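PDB 7NVH: trehalose monomycolate exporter MmpL3, which exports trehalose monomycolate, the mycolic acid carrier used to build the mycobacterial outer envelope, probably as a proton-driven transporter of the RND superfamily. Local coordinates for residues Glu93-Val105 against Asn145-Asp157. Sequence-based numbering, arbitrary orientation.
Sequences ELNRFQQDHPDQV and NYKAIAPDLQRLD
His101 presents the edge of its imidazole to Asp152: NE2 gives a hydrogen bond to OD2 over 3.3 Å, with the acceptor almost in the ring plane. The carboxylate is turned 68° from that ring, and its oxygen is met from above its own plane. Asp152 OD1 meanwhile pairs with Arg155 NE in a salt bridge, so the two oxygens serve different partners, which limits the turning of the carboxylate. Beside the same ring, Ile149 CG2 comes obliquely to 3.4 Å from His101 ND1. The Phe97 ring, swung across by a CG anti to the backbone N (chi1 177°), brings CZ to 3.6 Å from Leu153 CD1 and also touches Ile149 CD1, which Val105 CG2 meets as well. Two amides stand perpendicular where Gln104 crosses Asn145; the contact runs through Gln104 CG, and Asn145 ND2 bonds instead to the backbone of Lys135. Toward Asp157, the extended Glu93 chain slides past Leu156, Glu93 CG lying 3.5 Å from Leu156 CD2. Glu93 OE1 takes a weak hydrogen bond from Asp157 N, and Asp157 OD1 forms a salt bridge with Lys89. Leu94 and Leu153 continue the apolar layer onto Phe73 and Leu163 of the antiparallel sheet. The end of helix 84-94 and the loop after it thus pack against the end of helix 139-147 and the short helix 150-153 over that sheet, in an alpha/beta porter subdomain characteristic of RND transporters.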
loop_
_atom_site.group_PDB
_atom_site.type_symbol
_atom_site.label_atom_id
_atom_site.label_comp_id
_atom_site.label_asym_id
_atom_site.label_seq_id
_atom_site.Cartn_x
_atom_site.Cartn_y
_atom_site.Cartn_z
ATOM N N GLU A 93 25.906 -12.300 31.772
ATOM C CA GLU A 93 25.475 -11.123 31.035
ATOM C C GLU A 93 24.032 -11.198 30.559
ATOM O O GLU A 93 23.391 -10.156 30.420
ATOM C CB GLU A 93 26.392 -10.892 29.829
ATOM C CG GLU A 93 26.256 -9.522 29.195
ATOM C CD GLU A 93 27.350 -9.234 28.189
ATOM O OE1 GLU A 93 28.179 -10.134 27.936
ATOM O OE2 GLU A 93 27.384 -8.106 27.655
ATOM N N LEU A 94 23.507 -12.399 30.301
ATOM C CA LEU A 94 22.084 -12.533 29.991
ATOM C C LEU A 94 21.232 -12.363 31.244
ATOM O O LEU A 94 20.144 -11.774 31.196
ATOM C CB LEU A 94 21.819 -13.881 29.330
ATOM C CG LEU A 94 21.958 -13.891 27.810
ATOM C CD1 LEU A 94 22.197 -15.299 27.303
ATOM C CD2 LEU A 94 20.724 -13.292 27.167
ATOM N N ASN A 95 21.683 -12.928 32.357
ATOM C CA ASN A 95 21.313 -12.409 33.662
ATOM C C ASN A 95 21.970 -11.047 33.835
ATOM O O ASN A 95 23.096 -10.833 33.384
ATOM C CB ASN A 95 21.759 -13.367 34.764
ATOM C CG ASN A 95 20.973 -14.659 34.761
ATOM O OD1 ASN A 95 19.745 -14.651 34.811
ATOM N ND2 ASN A 95 21.680 -15.781 34.699
ATOM N N ARG A 96 21.260 -10.125 34.480
ATOM C CA ARG A 96 21.519 -8.681 34.531
ATOM C C ARG A 96 21.079 -8.005 33.241
ATOM O O ARG A 96 21.187 -6.783 33.140
ATOM C CB ARG A 96 22.981 -8.289 34.805
ATOM C CG ARG A 96 23.665 -9.036 35.930
ATOM C CD ARG A 96 25.181 -8.778 36.034
ATOM N NE ARG A 96 25.574 -7.385 36.276
ATOM C CZ ARG A 96 25.642 -6.419 35.360
ATOM N NH1 ARG A 96 25.399 -6.668 34.081
ATOM N NH2 ARG A 96 26.007 -5.197 35.724
ATOM N N PHE A 97 20.616 -8.752 32.246
ATOM C CA PHE A 97 19.809 -8.186 31.177
ATOM C C PHE A 97 18.346 -8.554 31.333
ATOM O O PHE A 97 17.465 -7.750 31.018
ATOM C CB PHE A 97 20.305 -8.652 29.809
ATOM C CG PHE A 97 19.463 -8.161 28.670
ATOM C CD1 PHE A 97 19.627 -6.884 28.175
ATOM C CD2 PHE A 97 18.503 -8.974 28.099
ATOM C CE1 PHE A 97 18.852 -6.427 27.133
ATOM C CE2 PHE A 97 17.726 -8.521 27.058
ATOM C CZ PHE A 97 17.902 -7.247 26.574
ATOM N N GLN A 98 18.077 -9.769 31.808
ATOM C CA GLN A 98 16.711 -10.130 32.168
ATOM C C GLN A 98 16.211 -9.286 33.332
ATOM O O GLN A 98 15.067 -8.817 33.324
ATOM C CB GLN A 98 16.630 -11.614 32.517
ATOM C CG GLN A 98 15.408 -11.980 33.337
ATOM C CD GLN A 98 15.185 -13.473 33.425
ATOM O OE1 GLN A 98 14.071 -13.954 33.240
ATOM N NE2 GLN A 98 16.245 -14.216 33.715
ATOM N N GLN A 99 17.054 -9.074 34.341
ATOM C CA GLN A 99 16.650 -8.388 35.560
ATOM C C GLN A 99 16.817 -6.877 35.494
ATOM O O GLN A 99 16.277 -6.178 36.357
ATOM C CB GLN A 99 17.438 -8.926 36.756
ATOM C CG GLN A 99 18.783 -8.261 36.952
ATOM C CD GLN A 99 19.530 -8.802 38.150
ATOM O OE1 GLN A 99 19.057 -9.709 38.832
ATOM N NE2 GLN A 99 20.707 -8.247 38.413
ATOM N N ASP A 100 17.549 -6.351 34.516
ATOM C CA ASP A 100 17.623 -4.913 34.310
ATOM C C ASP A 100 16.618 -4.422 33.281
ATOM O O ASP A 100 16.572 -3.221 33.001
ATOM C CB ASP A 100 19.037 -4.497 33.898
ATOM C CG ASP A 100 19.974 -4.367 35.085
ATOM O OD1 ASP A 100 19.494 -4.018 36.182
ATOM O OD2 ASP A 100 21.187 -4.607 34.924
ATOM N N HIS A 101 15.829 -5.325 32.704
ATOM C CA HIS A 101 14.665 -4.960 31.897
ATOM C C HIS A 101 13.497 -5.858 32.290
ATOM O O HIS A 101 13.002 -6.649 31.485
ATOM C CB HIS A 101 14.977 -5.079 30.407
ATOM C CG HIS A 101 16.070 -4.171 29.946
ATOM N ND1 HIS A 101 15.831 -3.035 29.205
ATOM C CD2 HIS A 101 17.412 -4.230 30.120
ATOM C CE1 HIS A 101 16.976 -2.434 28.941
ATOM N NE2 HIS A 101 17.951 -3.139 29.486
ATOM N N PRO A 102 13.031 -5.758 33.538
ATOM C CA PRO A 102 11.998 -6.693 34.003
ATOM C C PRO A 102 10.640 -6.453 33.377
ATOM O O PRO A 102 9.799 -7.359 33.396
ATOM C CB PRO A 102 11.958 -6.458 35.522
ATOM C CG PRO A 102 13.042 -5.445 35.817
ATOM C CD PRO A 102 13.309 -4.725 34.544
ATOM N N ASP A 103 10.400 -5.270 32.823
ATOM C CA ASP A 103 9.110 -4.941 32.238
ATOM C C ASP A 103 8.989 -5.370 30.784
ATOM O O ASP A 103 7.898 -5.265 30.215
ATOM C CB ASP A 103 8.854 -3.435 32.346
ATOM C CG ASP A 103 8.514 -3.003 33.758
ATOM O OD1 ASP A 103 8.208 -3.879 34.594
ATOM O OD2 ASP A 103 8.553 -1.785 34.032
ATOM N N GLN A 104 10.068 -5.847 30.173
ATOM C CA GLN A 104 10.043 -6.267 28.782
ATOM C C GLN A 104 10.499 -7.700 28.559
ATOM O O GLN A 104 10.000 -8.349 27.640
ATOM C CB GLN A 104 10.917 -5.341 27.926
ATOM C CG GLN A 104 10.320 -3.972 27.680
ATOM C CD GLN A 104 10.786 -2.947 28.686
ATOM O OE1 GLN A 104 11.731 -3.182 29.435
ATOM N NE2 GLN A 104 10.127 -1.795 28.704
ATOM N N VAL A 105 11.422 -8.210 29.367
ATOM C CA VAL A 105 12.017 -9.524 29.154
ATOM C C VAL A 105 11.322 -10.526 30.062
ATOM O O VAL A 105 11.408 -10.428 31.291
ATOM C CB VAL A 105 13.529 -9.502 29.413
ATOM C CG1 VAL A 105 14.115 -10.884 29.218
ATOM C CG2 VAL A 105 14.204 -8.501 28.495
ATOM N N ASN A 145 7.932 -3.243 23.227
ATOM C CA ASN A 145 8.811 -3.760 24.268
ATOM C C ASN A 145 10.165 -4.145 23.695
ATOM O O ASN A 145 11.203 -3.910 24.323
ATOM C CB ASN A 145 8.160 -4.956 24.955
ATOM C CG ASN A 145 7.207 -4.546 26.051
ATOM O OD1 ASN A 145 7.044 -3.361 26.333
ATOM N ND2 ASN A 145 6.568 -5.523 26.677
ATOM N N TYR A 146 10.176 -4.746 22.505
ATOM C CA TYR A 146 11.446 -5.078 21.870
ATOM C C TYR A 146 12.216 -3.827 21.481
ATOM O O TYR A 146 13.446 -3.798 21.576
ATOM C CB TYR A 146 11.233 -5.945 20.635
ATOM C CG TYR A 146 12.488 -6.047 19.806
ATOM C CD1 TYR A 146 13.591 -6.743 20.273
ATOM C CD2 TYR A 146 12.585 -5.421 18.577
ATOM C CE1 TYR A 146 14.744 -6.830 19.533
ATOM C CE2 TYR A 146 13.737 -5.502 17.830
ATOM C CZ TYR A 146 14.813 -6.207 18.313
ATOM O OH TYR A 146 15.965 -6.294 17.570
ATOM N N LYS A 147 11.518 -2.809 20.979
ATOM C CA LYS A 147 12.191 -1.569 20.611
ATOM C C LYS A 147 12.796 -0.888 21.827
ATOM O O LYS A 147 13.825 -0.213 21.715
ATOM C CB LYS A 147 11.216 -0.628 19.905
ATOM C CG LYS A 147 11.065 -0.894 18.422
ATOM C CD LYS A 147 10.110 0.098 17.786
ATOM C CE LYS A 147 9.372 -0.523 16.615
ATOM N NZ LYS A 147 9.274 0.410 15.460
ATOM N N ALA A 148 12.173 -1.050 22.993
ATOM C CA ALA A 148 12.696 -0.444 24.211
ATOM C C ALA A 148 13.977 -1.103 24.706
ATOM O O ALA A 148 14.663 -0.516 25.548
ATOM C CB ALA A 148 11.639 -0.490 25.314
ATOM N N ILE A 149 14.317 -2.294 24.219
ATOM C CA ILE A 149 15.501 -3.012 24.684
ATOM C C ILE A 149 16.487 -3.327 23.571
ATOM O O ILE A 149 17.590 -3.807 23.868
ATOM C CB ILE A 149 15.120 -4.314 25.420
ATOM C CG1 ILE A 149 14.575 -5.339 24.430
ATOM C CG2 ILE A 149 14.108 -4.039 26.509
ATOM C CD1 ILE A 149 14.462 -6.726 24.999
ATOM N N ALA A 150 16.134 -3.095 22.308
ATOM C CA ALA A 150 17.020 -3.475 21.208
ATOM C C ALA A 150 18.383 -2.797 21.262
ATOM O O ALA A 150 19.396 -3.496 21.085
ATOM C CB ALA A 150 16.321 -3.211 19.872
ATOM N N PRO A 151 18.501 -1.480 21.474
ATOM C CA PRO A 151 19.846 -0.887 21.536
ATOM C C PRO A 151 20.719 -1.473 22.630
ATOM O O PRO A 151 21.937 -1.575 22.445
ATOM C CB PRO A 151 19.564 0.603 21.777
ATOM C CG PRO A 151 18.163 0.659 22.276
ATOM C CD PRO A 151 17.462 -0.440 21.559
ATOM N N ASP A 152 20.140 -1.856 23.764
ATOM C CA ASP A 152 20.916 -2.448 24.844
ATOM C C ASP A 152 21.073 -3.953 24.696
ATOM O O ASP A 152 21.923 -4.545 25.369
ATOM C CB ASP A 152 20.263 -2.128 26.192
ATOM C CG ASP A 152 21.247 -2.169 27.343
ATOM O OD1 ASP A 152 22.438 -2.457 27.103
ATOM O OD2 ASP A 152 20.832 -1.905 28.490
ATOM N N LEU A 153 20.273 -4.583 23.835
ATOM C CA LEU A 153 20.391 -6.018 23.613
ATOM C C LEU A 153 21.581 -6.351 22.725
ATOM O O LEU A 153 22.245 -7.373 22.930
ATOM C CB LEU A 153 19.100 -6.554 22.997
ATOM C CG LEU A 153 19.075 -8.019 22.568
ATOM C CD1 LEU A 153 19.355 -8.923 23.749
ATOM C CD2 LEU A 153 17.737 -8.354 21.941
ATOM N N GLN A 154 21.864 -5.502 21.736
ATOM C CA GLN A 154 22.946 -5.766 20.796
ATOM C C GLN A 154 24.319 -5.675 21.447
ATOM O O GLN A 154 25.285 -6.216 20.902
ATOM C CB GLN A 154 22.858 -4.795 19.621
ATOM C CG GLN A 154 23.697 -5.186 18.422
ATOM C CD GLN A 154 22.902 -5.940 17.379
ATOM O OE1 GLN A 154 21.841 -5.492 16.949
ATOM N NE2 GLN A 154 23.415 -7.092 16.964
ATOM N N ARG A 155 24.426 -5.022 22.601
ATOM C CA ARG A 155 25.709 -4.865 23.271
ATOM C C ARG A 155 26.159 -6.119 24.007
ATOM O O ARG A 155 27.272 -6.129 24.542
ATOM C CB ARG A 155 25.649 -3.694 24.252
ATOM C CG ARG A 155 25.635 -2.333 23.586
ATOM C CD ARG A 155 25.864 -1.221 24.595
ATOM N NE ARG A 155 24.620 -0.568 24.990
ATOM C CZ ARG A 155 23.950 0.290 24.228
ATOM N NH1 ARG A 155 24.402 0.606 23.023
ATOM N NH2 ARG A 155 22.827 0.835 24.672
ATOM N N LEU A 156 25.329 -7.157 24.061
ATOM C CA LEU A 156 25.730 -8.397 24.713
ATOM C C LEU A 156 26.916 -9.017 23.985
ATOM O O LEU A 156 27.034 -8.918 22.761
ATOM C CB LEU A 156 24.566 -9.385 24.748
ATOM C CG LEU A 156 23.315 -8.996 25.535
ATOM C CD1 LEU A 156 22.304 -10.126 25.501
ATOM C CD2 LEU A 156 23.659 -8.632 26.961
ATOM N N ASP A 157 27.808 -9.643 24.753
ATOM C CA ASP A 157 29.024 -10.305 24.291
ATOM C C ASP A 157 30.057 -9.319 23.760
ATOM O O ASP A 157 31.158 -9.738 23.387
ATOM C CB ASP A 157 28.739 -11.365 23.215
ATOM C CG ASP A 157 29.869 -12.364 23.059
ATOM O OD1 ASP A 157 30.692 -12.488 23.990
ATOM O OD2 ASP A 157 29.933 -13.026 22.003
#